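Local atomic coordinates of probable ribosomal RNA small subunit methyltransferase (Thermus thermophilus, PDB entry 3DMH), a protein that transfers a methyl group from S-adenosylmethionine to the N2 atom of a guanine in the 16S RNA of the small ribosomal subunit. Residues H35-K40 with Y168-L173; L218-L223 with L249-M254; R233-L238 with F299-T304. All coordinates share one frame; numbering follows the deposited sequence.

Interaction 1. Residues H35-K40 with Y168-L173; sequences HDLLQK and YRVALL
L37 and V170 carry most of this contact, their side chains running past each other in opposite directions. L37 leaves the helix with CG anti to the backbone N (chi1 -162°), which drops the isobutyl group onto the strand: CG lies 3.6 Å from V170 CG2, while CD2 reaches further along and rests on the peptide link between Y168 and R169, 3.5 Å from Y168 O and 3.7 Å from R169 N. L37 CD2 also meets Y168 CB at 3.9 Å. Beyond that carbon the tyrosine ring swings away from the helix, so the residue offers its stem and carbonyl rather than its aromatic face. V170 stands with CG1 anti to its own N (chi1 -175°), and its two methyls divide the work. V170 CG2, beside the backbone N, presses against the helix backbone, 3.8 Å from L38 N; V170 CG1 meets L38 CD2 at 3.9 Å, the two side chains crossing at about a right angle. Helix 33-41 here covers one face of the N-terminal mixed sheet, whose 3-2-1-4-5-7-6 strand order is that of class I methyltransferases. Strand 168-174 is the antiparallel strand inserted between 133-140 and 159-165; L37 also touches R163 and E165 of the latter, and L38 touches A138 of the former. The opposite face of the strand belongs to helix 145-156, where A171 and L173 pack. No hydrogen bond joins helix and strand. R169 points away from the helix, and its guanidinium turns back along the chain: NH1 donates to Y168 O at 3.0 Å from well above the carbonyl plane, and also bonds G166 O, which pins the arginine at the start of the strand.

Interaction 2. Residues L218-L223 with L249-M254; sequences LLLEAL and LPLARM
With CG anti to the carbonyl carbon (chi1 -69°), L220 sends both methyls toward helix 248-253, whereas L223, one turn on, has CG anti to its backbone N (chi1 -175°) and reaches the same helix nearer its C-terminal end. The L220 and P250 side chains cross at about a right angle, L220 CD1 lying 3.8 Å from P250 CG and also close to P250 CB. L220 CD2 turns instead to L251 CG at 4.2 Å. L251 CD2 then fits against the fork of L223, 4.0 Å from L223 CD1 and 4.0 Å from L223 CD2. These helices precede and follow strand 236-240, the first strand of the Rossmann-like methyltransferase sheet, and lie side by side on one of its faces, 27° from parallel. Their axes stay 11.8 Å apart, so apolar side chains rather than backbones bridge the interval. On the sheet side V303 touches both L223 and L251, and L220 also meets L247. M254, just past the end of its helix, adds a loose contact, M254 CE lying 4.5 Å from L223 CD2. The L220 side chain is about 8 Å from the bound S-adenosylmethionine.

Interaction 3. Residues R233-L238 with F299-T304; sequences RGRQVL and FDIIVT
F299 lies alongside Q236-L238, its CB 3.6 Å from Q236 O. With CG anti to the carbonyl carbon (chi1 -60°), the ring is laid beside the neighbouring strand: CG and CD2 lie against L238 CB, F299 CD1 is 3.7 Å from L238 N, CE1 passes V237 O, CE2 meets L238 CD2 at 4.0 Å, and CZ at the far end meets L238 CD1 at 4.1 Å. L238 CB stands almost exactly over the centre of the F299 ring, 3.7 Å from the centroid and 7° off the normal, a CH-pi contact; Q236 C lies at the ring edge. Replacing F299 by an alanine takes away the ring, which would probably leave L238 CB without the face it rests on and open a gap toward V259 and L293. The backbones form a parallel ladder in which L238 N donates to I301 O and L238 O receives V303 N. At its start Q236 O accepts two donors, D300 N at 2.9 Å and I301 N at 3.1 Å, as in a beta bulge, where the chain turns a corner. D300 OD2 answers with a nearly straight bond from Q236 N (2.8 Å, 172°), met on the anti side of the carboxylate. Strands 236-240 and 299-304 are adjacent central strands of the class I methyltransferase sheet, and T304 leads directly into N305, which binds both the cofactor and guanosine and opens the NPPF motif. R331 NH2 forms a salt bridge with D300 OD1 and a hydrogen bond with Q236 OE1. The two-pronged grip on Q236 O, together with the carboxylate bond where the regular ladder begins, would hold the register of the strands.

Overall arrangement
Interactions 2 and 3 share one domain, their centres 11 Å apart, whereas interaction 1 belongs to the N-terminal sheet, with its centre 44 Å from either and on the opposite side of the chain's centre. The two sheets have the same strand order, yet the contacts sample different layers. Interaction 3 is strand against strand at the middle of its sheet, hydrogen-bonded, with exposed R235 at one end and buried residues at the other. Interactions 1 and 2 are largely buried and have no hydrogen bond between their segments, interaction 2 being wholly apolar; one sets a helix on an antiparallel strand, the other helix beside helix. The segments of interactions 2 and 3 also meet where L219 CD1 packs on T304 O.

Interaction 1. Residues H35-K40 with Y168-L173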
loop_
_atom_site.group_PDB
_atom_site.type_symbol
_atom_site.label_atom_id
_atom_site.label_comp_id
_atom_site.label_asym_id
_atom_site.label_seq_id
_atom_site.Cartn_x
_atom_site.Cartn_y
_atom_site.Cartn_z
ATOM N N HIS A 35 -8.737 4.812 -13.749
ATOM C CA HIS A 35 -7.606 4.673 -14.662
ATOM C C HIS A 35 -8.066 4.458 -16.119
ATOM O O HIS A 35 -7.442 4.966 -17.053
ATOM C CB HIS A 35 -6.645 3.553 -14.215
ATOM C CG HIS A 35 -6.014 3.767 -12.865
ATOM N ND1 HIS A 35 -4.711 4.193 -12.713
ATOM C CD2 HIS A 35 -6.494 3.581 -11.610
ATOM C CE1 HIS A 35 -4.421 4.273 -11.428
ATOM N NE2 HIS A 35 -5.479 3.901 -10.735
ATOM N N ASP A 36 -9.169 3.726 -16.320
ATOM C CA ASP A 36 -9.695 3.486 -17.673
ATOM C C ASP A 36 -10.141 4.783 -18.344
ATOM O O ASP A 36 -9.915 4.983 -19.527
ATOM C CB ASP A 36 -10.871 2.494 -17.665
ATOM C CG ASP A 36 -10.421 1.058 -17.471
ATOM O OD1 ASP A 36 -9.196 0.815 -17.537
ATOM O OD2 ASP A 36 -11.281 0.184 -17.234
ATOM N N LEU A 37 -10.755 5.663 -17.568
ATOM C CA LEU A 37 -11.231 6.925 -18.136
ATOM C C LEU A 37 -10.032 7.812 -18.475
ATOM O O LEU A 37 -10.025 8.481 -19.511
ATOM C CB LEU A 37 -12.201 7.628 -17.197
ATOM C CG LEU A 37 -13.079 8.716 -17.839
ATOM C CD1 LEU A 37 -13.969 8.122 -18.932
ATOM C CD2 LEU A 37 -13.912 9.360 -16.761
ATOM N N LEU A 38 -9.012 7.813 -17.616
ATOM C CA LEU A 38 -7.763 8.498 -17.975
ATOM C C LEU A 38 -7.174 8.019 -19.294
ATOM O O LEU A 38 -6.761 8.828 -20.129
ATOM C CB LEU A 38 -6.703 8.290 -16.893
ATOM C CG LEU A 38 -6.655 9.261 -15.737
ATOM C CD1 LEU A 38 -5.607 8.751 -14.763
ATOM C CD2 LEU A 38 -6.308 10.696 -16.221
ATOM N N GLN A 39 -7.087 6.701 -19.474
ATOM C CA GLN A 39 -6.427 6.156 -20.650
ATOM C C GLN A 39 -7.163 6.598 -21.925
ATOM O O GLN A 39 -6.540 6.813 -22.967
ATOM C CB GLN A 39 -6.315 4.624 -20.557
ATOM C CG GLN A 39 -5.514 3.965 -21.686
ATOM C CD GLN A 39 -6.316 3.731 -22.980
ATOM O OE1 GLN A 39 -5.735 3.596 -24.059
ATOM N NE2 GLN A 39 -7.642 3.697 -22.875
ATOM N N LYS A 40 -8.486 6.739 -21.830
ATOM C CA LYS A 40 -9.291 7.238 -22.957
ATOM C C LYS A 40 -9.163 8.734 -23.214
ATOM O O LYS A 40 -9.621 9.213 -24.251
ATOM C CB LYS A 40 -10.775 6.894 -22.760
ATOM C CG LYS A 40 -11.047 5.421 -22.816
ATOM C CD LYS A 40 -12.490 5.134 -22.521
ATOM C CE LYS A 40 -12.792 3.666 -22.750
ATOM N NZ LYS A 40 -14.264 3.458 -22.881
ATOM N N TYR A 168 -17.568 8.736 -12.764
ATOM C CA TYR A 168 -16.124 8.894 -12.995
ATOM C C TYR A 168 -15.842 10.119 -13.843
ATOM O O TYR A 168 -16.599 10.430 -14.775
ATOM C CB TYR A 168 -15.521 7.626 -13.612
ATOM C CG TYR A 168 -15.893 6.400 -12.814
ATOM C CD1 TYR A 168 -15.320 6.165 -11.557
ATOM C CD2 TYR A 168 -16.844 5.501 -13.291
ATOM C CE1 TYR A 168 -15.688 5.062 -10.803
ATOM C CE2 TYR A 168 -17.208 4.385 -12.545
ATOM C CZ TYR A 168 -16.632 4.177 -11.310
ATOM O OH TYR A 168 -17.003 3.068 -10.578
ATOM N N ARG A 169 -14.760 10.820 -13.504
ATOM C CA ARG A 169 -14.426 12.095 -14.143
ATOM C C ARG A 169 -12.941 12.164 -14.441
ATOM O O ARG A 169 -12.129 11.624 -13.681
ATOM C CB ARG A 169 -14.750 13.264 -13.211
ATOM C CG ARG A 169 -16.220 13.463 -12.868
ATOM C CD ARG A 169 -16.995 13.924 -14.091
ATOM N NE ARG A 169 -18.412 14.164 -13.797
ATOM C CZ ARG A 169 -19.353 13.221 -13.752
ATOM N NH1 ARG A 169 -19.056 11.949 -13.983
ATOM N NH2 ARG A 169 -20.611 13.560 -13.479
ATOM N N VAL A 170 -12.607 12.850 -15.533
ATOM C CA VAL A 170 -11.254 13.369 -15.764
ATOM C C VAL A 170 -11.370 14.863 -16.011
ATOM O O VAL A 170 -12.221 15.300 -16.803
ATOM C CB VAL A 170 -10.573 12.749 -16.994
ATOM C CG1 VAL A 170 -9.118 13.247 -17.100
ATOM C CG2 VAL A 170 -10.616 11.229 -16.940
ATOM N N ALA A 171 -10.536 15.626 -15.311
ATOM C CA ALA A 171 -10.392 17.052 -15.541
ATOM C C ALA A 171 -8.993 17.408 -16.013
ATOM O O ALA A 171 -8.022 16.696 -15.730
ATOM C CB ALA A 171 -10.733 17.831 -14.288
ATOM N N LEU A 172 -8.906 18.529 -16.724
ATOM C CA LEU A 172 -7.629 19.083 -17.144
ATOM C C LEU A 172 -7.472 20.470 -16.529
ATOM O O LEU A 172 -8.406 21.285 -16.577
ATOM C CB LEU A 172 -7.550 19.137 -18.670
ATOM C CG LEU A 172 -6.220 19.565 -19.301
ATOM C CD1 LEU A 172 -5.044 18.694 -18.824
ATOM C CD2 LEU A 172 -6.344 19.515 -20.818
ATOM N N LEU A 173 -6.303 20.714 -15.942
ATOM C CA LEU A 173 -6.004 21.996 -15.281
ATOM C C LEU A 173 -4.669 22.590 -15.716
ATOM O O LEU A 173 -3.775 21.865 -16.155
ATOM C CB LEU A 173 -6.017 21.837 -13.751
ATOM C CG LEU A 173 -7.256 21.256 -13.055
ATOM C CD1 LEU A 173 -7.109 19.752 -12.797
ATOM C CD2 LEU A 173 -7.487 21.969 -11.745
#

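Interaction 2. Residues L218-L223 with L249-M254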
loop_
_atom_site.group_PDB
_atom_site.type_symbol
_atom_site.label_atom_id
_atom_site.label_comp_id
_atom_site.label_asym_id
_atom_site.label_seq_id
_atom_site.Cartn_x
_atom_site.Cartn_y
_atom_site.Cartn_z
ATOM N N LEU A 218 -5.613 -7.074 19.829
ATOM C CA LEU A 218 -6.182 -8.394 20.138
ATOM C C LEU A 218 -5.255 -9.548 19.749
ATOM O O LEU A 218 -5.121 -10.528 20.493
ATOM C CB LEU A 218 -7.530 -8.561 19.444
ATOM C CG LEU A 218 -8.402 -9.707 19.959
ATOM C CD1 LEU A 218 -8.858 -9.460 21.419
ATOM C CD2 LEU A 218 -9.596 -9.925 19.026
ATOM N N LEU A 219 -4.611 -9.428 18.587
ATOM C CA LEU A 219 -3.647 -10.432 18.151
ATOM C C LEU A 219 -2.501 -10.518 19.155
ATOM O O LEU A 219 -2.131 -11.609 19.566
ATOM C CB LEU A 219 -3.096 -10.098 16.751
ATOM C CG LEU A 219 -2.190 -11.183 16.160
ATOM C CD1 LEU A 219 -2.333 -11.185 14.631
ATOM C CD2 LEU A 219 -0.714 -11.046 16.575
ATOM N N LEU A 220 -1.971 -9.366 19.566
ATOM C CA LEU A 220 -0.836 -9.327 20.508
ATOM C C LEU A 220 -1.209 -9.894 21.871
ATOM O O LEU A 220 -0.419 -10.619 22.477
ATOM C CB LEU A 220 -0.261 -7.911 20.631
ATOM C CG LEU A 220 0.476 -7.359 19.399
ATOM C CD1 LEU A 220 0.862 -5.896 19.630
ATOM C CD2 LEU A 220 1.709 -8.201 19.093
ATOM N N GLU A 221 -2.418 -9.585 22.337
ATOM C CA GLU A 221 -2.927 -10.159 23.587
ATOM C C GLU A 221 -3.022 -11.680 23.491
ATOM O O GLU A 221 -2.568 -12.385 24.397
ATOM C CB GLU A 221 -4.265 -9.528 23.960
ATOM C CG GLU A 221 -4.131 -8.055 24.312
ATOM C CD GLU A 221 -5.462 -7.320 24.367
ATOM O OE1 GLU A 221 -6.456 -7.808 23.782
ATOM O OE2 GLU A 221 -5.501 -6.236 24.984
ATOM N N ALA A 222 -3.574 -12.179 22.386
ATOM C CA ALA A 222 -3.714 -13.620 22.171
ATOM C C ALA A 222 -2.337 -14.282 22.103
ATOM O O ALA A 222 -2.127 -15.359 22.666
ATOM C CB ALA A 222 -4.493 -13.902 20.895
ATOM N N LEU A 223 -1.413 -13.611 21.416
ATOM C CA LEU A 223 -0.046 -14.088 21.260
ATOM C C LEU A 223 0.658 -14.197 22.599
ATOM O O LEU A 223 1.210 -15.250 22.923
ATOM C CB LEU A 223 0.742 -13.174 20.300
ATOM C CG LEU A 223 2.170 -13.591 19.923
ATOM C CD1 LEU A 223 2.481 -13.137 18.509
ATOM C CD2 LEU A 223 3.206 -13.036 20.905
ATOM N N LEU A 249 6.754 -3.362 16.296
ATOM C CA LEU A 249 7.487 -2.708 17.394
ATOM C C LEU A 249 7.393 -3.493 18.700
ATOM O O LEU A 249 8.434 -3.788 19.301
ATOM C CB LEU A 249 7.075 -1.231 17.574
ATOM C CG LEU A 249 7.938 -0.204 16.817
ATOM C CD1 LEU A 249 7.769 -0.296 15.302
ATOM C CD2 LEU A 249 7.625 1.212 17.291
ATOM N N PRO A 250 6.161 -3.851 19.140
ATOM C CA PRO A 250 6.052 -4.665 20.362
ATOM C C PRO A 250 6.812 -5.983 20.268
ATOM O O PRO A 250 7.500 -6.347 21.213
ATOM C CB PRO A 250 4.547 -4.919 20.479
ATOM C CG PRO A 250 3.936 -3.746 19.823
ATOM C CD PRO A 250 4.828 -3.486 18.630
ATOM N N LEU A 251 6.711 -6.687 19.134
ATOM C CA LEU A 251 7.442 -7.948 19.012
ATOM C C LEU A 251 8.967 -7.758 19.069
ATOM O O LEU A 251 9.673 -8.592 19.653
ATOM C CB LEU A 251 7.003 -8.730 17.771
ATOM C CG LEU A 251 5.557 -9.252 17.856
ATOM C CD1 LEU A 251 5.104 -9.718 16.482
ATOM C CD2 LEU A 251 5.385 -10.363 18.911
ATOM N N ALA A 252 9.468 -6.659 18.498
ATOM C CA ALA A 252 10.902 -6.323 18.593
ATOM C C ALA A 252 11.267 -5.997 20.030
ATOM O O ALA A 252 12.313 -6.426 20.530
ATOM C CB ALA A 252 11.262 -5.150 17.688
ATOM N N ARG A 253 10.391 -5.240 20.690
ATOM C CA ARG A 253 10.593 -4.890 22.106
ATOM C C ARG A 253 10.647 -6.138 22.997
ATOM O O ARG A 253 11.415 -6.184 23.964
ATOM C CB ARG A 253 9.511 -3.910 22.582
ATOM C CG ARG A 253 9.597 -3.421 24.049
ATOM C CD ARG A 253 10.888 -2.693 24.374
ATOM N NE ARG A 253 11.105 -1.462 23.608
ATOM C CZ ARG A 253 10.452 -0.315 23.789
ATOM N NH1 ARG A 253 9.491 -0.212 24.707
ATOM N NH2 ARG A 253 10.765 0.739 23.040
ATOM N N MET A 254 9.855 -7.144 22.642
ATOM C CA MET A 254 9.827 -8.425 23.349
ATOM C C MET A 254 11.036 -9.310 23.030
ATOM O O MET A 254 11.160 -10.406 23.578
ATOM C CB MET A 254 8.519 -9.184 23.070
ATOM C CG MET A 254 7.234 -8.496 23.552
ATOM S SD MET A 254 5.718 -9.242 22.881
ATOM C CE MET A 254 5.539 -10.686 23.921
#

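Interaction 3. Residues R233-L238 with F299-T304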
loop_
_atom_site.group_PDB
_atom_site.type_symbol
_atom_site.label_atom_id
_atom_site.label_comp_id
_atom_site.label_asym_id
_atom_site.label_seq_id
_atom_site.Cartn_x
_atom_site.Cartn_y
_atom_site.Cartn_z
ATOM N N ARG A 233 11.160 -13.946 22.684
ATOM C CA ARG A 233 12.571 -13.569 22.713
ATOM C C ARG A 233 13.438 -14.534 21.904
ATOM O O ARG A 233 13.317 -15.758 22.029
ATOM C CB ARG A 233 13.085 -13.446 24.157
ATOM C CG ARG A 233 14.480 -12.822 24.271
ATOM C CD ARG A 233 14.861 -12.466 25.720
ATOM N NE ARG A 233 13.909 -11.541 26.342
ATOM C CZ ARG A 233 13.801 -10.245 26.046
ATOM N NH1 ARG A 233 14.581 -9.684 25.123
ATOM N NH2 ARG A 233 12.897 -9.506 26.673
ATOM N N GLY A 234 14.297 -13.964 21.064
ATOM C CA GLY A 234 15.249 -14.737 20.269
ATOM C C GLY A 234 14.664 -15.491 19.083
ATOM O O GLY A 234 15.399 -16.182 18.368
ATOM N N ARG A 235 13.350 -15.372 18.883
ATOM C CA ARG A 235 12.644 -16.036 17.780
ATOM C C ARG A 235 12.658 -15.154 16.537
ATOM O O ARG A 235 12.646 -13.923 16.634
ATOM C CB ARG A 235 11.180 -16.367 18.148
ATOM C CG ARG A 235 10.990 -17.195 19.426
ATOM C CD ARG A 235 11.564 -18.581 19.324
ATOM N NE ARG A 235 11.441 -19.286 20.595
ATOM C CZ ARG A 235 10.404 -20.043 20.940
ATOM N NH1 ARG A 235 9.382 -20.202 20.100
ATOM N NH2 ARG A 235 10.393 -20.646 22.126
ATOM N N GLN A 236 12.669 -15.797 15.376
ATOM C CA GLN A 236 12.557 -15.109 14.088
ATOM C C GLN A 236 11.086 -14.937 13.724
ATOM O O GLN A 236 10.348 -15.916 13.626
ATOM C CB GLN A 236 13.324 -15.880 13.014
ATOM C CG GLN A 236 14.831 -15.805 13.225
ATOM C CD GLN A 236 15.599 -16.780 12.359
ATOM O OE1 GLN A 236 15.048 -17.764 11.867
ATOM N NE2 GLN A 236 16.888 -16.519 12.180
ATOM N N VAL A 237 10.674 -13.681 13.565
ATOM C CA VAL A 237 9.267 -13.347 13.335
ATOM C C VAL A 237 9.149 -12.669 11.978
ATOM O O VAL A 237 9.971 -11.813 11.642
ATOM C CB VAL A 237 8.745 -12.372 14.419
ATOM C CG1 VAL A 237 7.339 -11.852 14.083
ATOM C CG2 VAL A 237 8.739 -13.050 15.787
ATOM N N LEU A 238 8.143 -13.066 11.193
ATOM C CA LEU A 238 7.770 -12.349 9.980
ATOM C C LEU A 238 6.425 -11.694 10.230
ATOM O O LEU A 238 5.494 -12.385 10.655
ATOM C CB LEU A 238 7.631 -13.306 8.799
ATOM C CG LEU A 238 7.251 -12.684 7.447
ATOM C CD1 LEU A 238 8.331 -11.743 6.938
ATOM C CD2 LEU A 238 7.075 -13.823 6.448
ATOM N N PHE A 299 10.878 -18.974 9.407
ATOM C CA PHE A 299 10.598 -18.238 10.631
ATOM C C PHE A 299 9.994 -19.146 11.679
ATOM O O PHE A 299 9.464 -20.213 11.354
ATOM C CB PHE A 299 9.665 -17.052 10.325
ATOM C CG PHE A 299 10.246 -16.078 9.333
ATOM C CD1 PHE A 299 10.980 -14.983 9.769
ATOM C CD2 PHE A 299 10.115 -16.297 7.955
ATOM C CE1 PHE A 299 11.550 -14.099 8.866
ATOM C CE2 PHE A 299 10.703 -15.424 7.026
ATOM C CZ PHE A 299 11.420 -14.323 7.483
ATOM N N ASP A 300 10.096 -18.711 12.936
ATOM C CA ASP A 300 9.506 -19.398 14.082
ATOM C C ASP A 300 8.065 -18.935 14.341
ATOM O O ASP A 300 7.220 -19.723 14.784
ATOM C CB ASP A 300 10.345 -19.132 15.338
ATOM C CG ASP A 300 11.815 -19.485 15.149
ATOM O OD1 ASP A 300 12.101 -20.635 14.746
ATOM O OD2 ASP A 300 12.683 -18.610 15.400
ATOM N N ILE A 301 7.796 -17.656 14.088
ATOM C CA ILE A 301 6.482 -17.074 14.357
ATOM C C ILE A 301 6.136 -16.157 13.197
ATOM O O ILE A 301 6.964 -15.352 12.783
ATOM C CB ILE A 301 6.487 -16.237 15.661
ATOM C CG1 ILE A 301 6.794 -17.127 16.867
ATOM C CG2 ILE A 301 5.148 -15.538 15.882
ATOM C CD1 ILE A 301 7.162 -16.343 18.113
ATOM N N ILE A 302 4.914 -16.272 12.686
ATOM C CA ILE A 302 4.441 -15.354 11.647
ATOM C C ILE A 302 3.125 -14.746 12.096
ATOM O O ILE A 302 2.243 -15.458 12.600
ATOM C CB ILE A 302 4.298 -16.065 10.290
ATOM C CG1 ILE A 302 5.686 -16.541 9.844
ATOM C CG2 ILE A 302 3.668 -15.107 9.242
ATOM C CD1 ILE A 302 5.741 -17.178 8.472
ATOM N N VAL A 303 3.028 -13.424 12.001
ATOM C CA VAL A 303 1.827 -12.724 12.469
ATOM C C VAL A 303 1.276 -11.901 11.329
ATOM O O VAL A 303 2.037 -11.416 10.479
ATOM C CB VAL A 303 2.105 -11.788 13.689
ATOM C CG1 VAL A 303 2.605 -12.591 14.876
ATOM C CG2 VAL A 303 3.109 -10.677 13.314
ATOM N N THR A 304 -0.042 -11.718 11.315
ATOM C CA THR A 304 -0.616 -10.831 10.316
ATOM C C THR A 304 -1.985 -10.318 10.713
ATOM O O THR A 304 -2.790 -11.054 11.274
ATOM C CB THR A 304 -0.681 -11.500 8.910
ATOM O OG1 THR A 304 -1.083 -10.523 7.938
ATOM C CG2 THR A 304 -1.663 -12.704 8.887
#